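Long-range contact in gamma-glutamyl phosphate reductase (PDB 1VLU), which catalyses the NADPH-dependent reduction of L-gamma-glutamyl phosphate to glutamate semialdehyde and phosphate, the second step from glutamate towards proline: residues Lys254-Ser259 and Trp286-Asn291. Numbering follows the deposited sequence.
Sequences KAKRIS and WEVLEN
Lys-256 lays its extended side chain across the flank of helix 285-296: CB and CG lie alongside ND2 of Asn-291 and CG passes Val-288 before the chain reaches Glu-287. Its CG lies 3.9 Å from CG2 of Val-288, its CE settles against backbone O and CB of Glu-287, and NZ ends in a salt bridge, 3.0 Å from OE1 of Glu-287, taken on the anti lone pair of that oxygen. Beneath the lysine chain, Val-288 splits its two methyls: with CG2 anti to the carbonyl carbon and CG1 anti to the backbone N (chi1 167°), CG2 faces CB of Ala-255 while CG1 touches OG of Ser-259 at 3.5 Å. Phe-282 also packs on Ala-255 and Val-288. The Ser-259 hydroxyl donates back to O of Ala-255 (OG to O 2.9 Å), in the carbonyl plane, and accepts from a water (3.0 Å from OG) that in turn accepts from ND2 of Asn-291. This water therefore ties the buried hydroxyl to the neighbouring helix; its unusually close approach to O of Val-288 is doubtful. With an alanine at Lys-256, Glu-287 would probably lose its mate across the interface and one side of Val-288 would be uncovered. The two segments run roughly parallel, their axes 9.4 Å apart and inclined by 32°, as helices following successive strands, 242-246 and 274-278, of the parallel sheet in this aldehyde dehydrogenase-like fold. Leu-276 of the second strand meets Ser-259 and Leu-289 from the sheet side. The pairing thus combines a small apolar contact and a water-bridged polar cluster with one ion pair, whose partly exposed position suggests that solvent would moderate its strength.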
# COMPACT_ATOMS: atom_id res chain seq x y z
N LYS A 254 -36.01 -4.05 -11.64
CA LYS A 254 -34.57 -3.75 -11.76
C LYS A 254 -33.77 -4.19 -10.54
O LYS A 254 -32.71 -4.78 -10.68
CB LYS A 254 -34.32 -2.27 -12.00
CG LYS A 254 -34.69 -1.78 -13.36
CD LYS A 254 -34.39 -0.30 -13.44
CE LYS A 254 -35.27 0.37 -14.46
NZ LYS A 254 -35.48 1.79 -14.08
N ALA A 255 -34.28 -3.90 -9.35
CA ALA A 255 -33.60 -4.26 -8.11
C ALA A 255 -33.37 -5.77 -8.02
O ALA A 255 -32.34 -6.21 -7.51
CB ALA A 255 -34.40 -3.77 -6.89
N LYS A 256 -34.34 -6.54 -8.51
CA LYS A 256 -34.28 -8.00 -8.50
C LYS A 256 -33.26 -8.54 -9.48
O LYS A 256 -32.47 -9.41 -9.13
CB LYS A 256 -35.65 -8.60 -8.80
CG LYS A 256 -36.55 -8.76 -7.59
CD LYS A 256 -37.91 -9.24 -8.01
CE LYS A 256 -38.82 -9.39 -6.80
NZ LYS A 256 -40.22 -9.78 -7.15
N ARG A 257 -33.29 -8.04 -10.71
CA ARG A 257 -32.37 -8.52 -11.74
C ARG A 257 -30.93 -8.10 -11.44
O ARG A 257 -30.04 -8.94 -11.40
CB ARG A 257 -32.84 -8.11 -13.14
CG ARG A 257 -32.63 -6.65 -13.55
CD ARG A 257 -33.44 -6.32 -14.80
NE ARG A 257 -33.56 -7.49 -15.67
CZ ARG A 257 -32.77 -7.77 -16.71
NH1 ARG A 257 -31.79 -6.95 -17.05
NH2 ARG A 257 -32.98 -8.87 -17.41
N ILE A 258 -30.71 -6.81 -11.19
CA ILE A 258 -29.39 -6.30 -10.84
C ILE A 258 -28.78 -7.08 -9.67
O ILE A 258 -27.64 -7.54 -9.77
CB ILE A 258 -29.41 -4.78 -10.57
CG1 ILE A 258 -29.57 -4.04 -11.89
CG2 ILE A 258 -28.13 -4.31 -9.83
CD1 ILE A 258 -30.02 -2.60 -11.74
N SER A 259 -29.54 -7.28 -8.60
CA SER A 259 -29.00 -7.92 -7.41
C SER A 259 -28.75 -9.43 -7.58
O SER A 259 -27.81 -9.98 -6.98
CB SER A 259 -29.88 -7.63 -6.18
OG SER A 259 -31.06 -8.43 -6.18
N TRP A 286 -38.21 -7.28 0.62
CA TRP A 286 -38.04 -8.68 1.02
C TRP A 286 -38.15 -9.62 -0.18
O TRP A 286 -37.53 -10.67 -0.18
CB TRP A 286 -39.02 -9.08 2.13
CG TRP A 286 -40.42 -8.75 1.80
CD1 TRP A 286 -41.31 -9.52 1.10
CD2 TRP A 286 -41.11 -7.53 2.11
NE1 TRP A 286 -42.51 -8.86 0.97
CE2 TRP A 286 -42.42 -7.64 1.58
CE3 TRP A 286 -40.75 -6.36 2.79
CZ2 TRP A 286 -43.36 -6.62 1.71
CZ3 TRP A 286 -41.69 -5.35 2.92
CH2 TRP A 286 -42.98 -5.48 2.38
N GLU A 287 -38.92 -9.22 -1.19
CA GLU A 287 -39.08 -10.03 -2.40
C GLU A 287 -37.77 -10.16 -3.15
O GLU A 287 -37.58 -11.10 -3.93
CB GLU A 287 -40.16 -9.46 -3.31
CG GLU A 287 -41.59 -9.71 -2.82
CD GLU A 287 -42.64 -9.35 -3.87
OE1 GLU A 287 -42.28 -9.17 -5.06
OE2 GLU A 287 -43.84 -9.26 -3.50
N VAL A 288 -36.89 -9.19 -2.92
CA VAL A 288 -35.55 -9.16 -3.50
C VAL A 288 -34.65 -10.21 -2.84
O VAL A 288 -33.98 -10.97 -3.55
CB VAL A 288 -34.95 -7.73 -3.42
CG1 VAL A 288 -33.46 -7.73 -3.71
CG2 VAL A 288 -35.67 -6.80 -4.38
N LEU A 289 -34.65 -10.25 -1.51
CA LEU A 289 -33.92 -11.28 -0.76
C LEU A 289 -34.49 -12.68 -1.00
O LEU A 289 -33.73 -13.64 -1.20
CB LEU A 289 -33.90 -10.99 0.74
CG LEU A 289 -33.29 -9.70 1.28
CD1 LEU A 289 -33.27 -9.73 2.81
CD2 LEU A 289 -31.88 -9.49 0.74
N GLU A 290 -35.81 -12.81 -1.01
CA GLU A 290 -36.41 -14.12 -1.26
C GLU A 290 -36.16 -14.55 -2.70
O GLU A 290 -36.02 -15.73 -2.96
CB GLU A 290 -37.90 -14.16 -0.87
CG GLU A 290 -38.86 -13.64 -1.93
CD GLU A 290 -40.28 -13.43 -1.41
OE1 GLU A 290 -40.48 -13.43 -0.17
OE2 GLU A 290 -41.20 -13.26 -2.25
N ASN A 291 -36.08 -13.59 -3.61
CA ASN A 291 -35.73 -13.89 -5.00
C ASN A 291 -34.27 -14.37 -5.14
O ASN A 291 -33.96 -15.19 -5.99
CB ASN A 291 -36.00 -12.68 -5.90
CG ASN A 291 -35.46 -12.84 -7.31
OD1 ASN A 291 -35.97 -13.64 -8.10
ND2 ASN A 291 -34.44 -12.07 -7.63
O HOH W 1 -33.30 -10.35 -5.84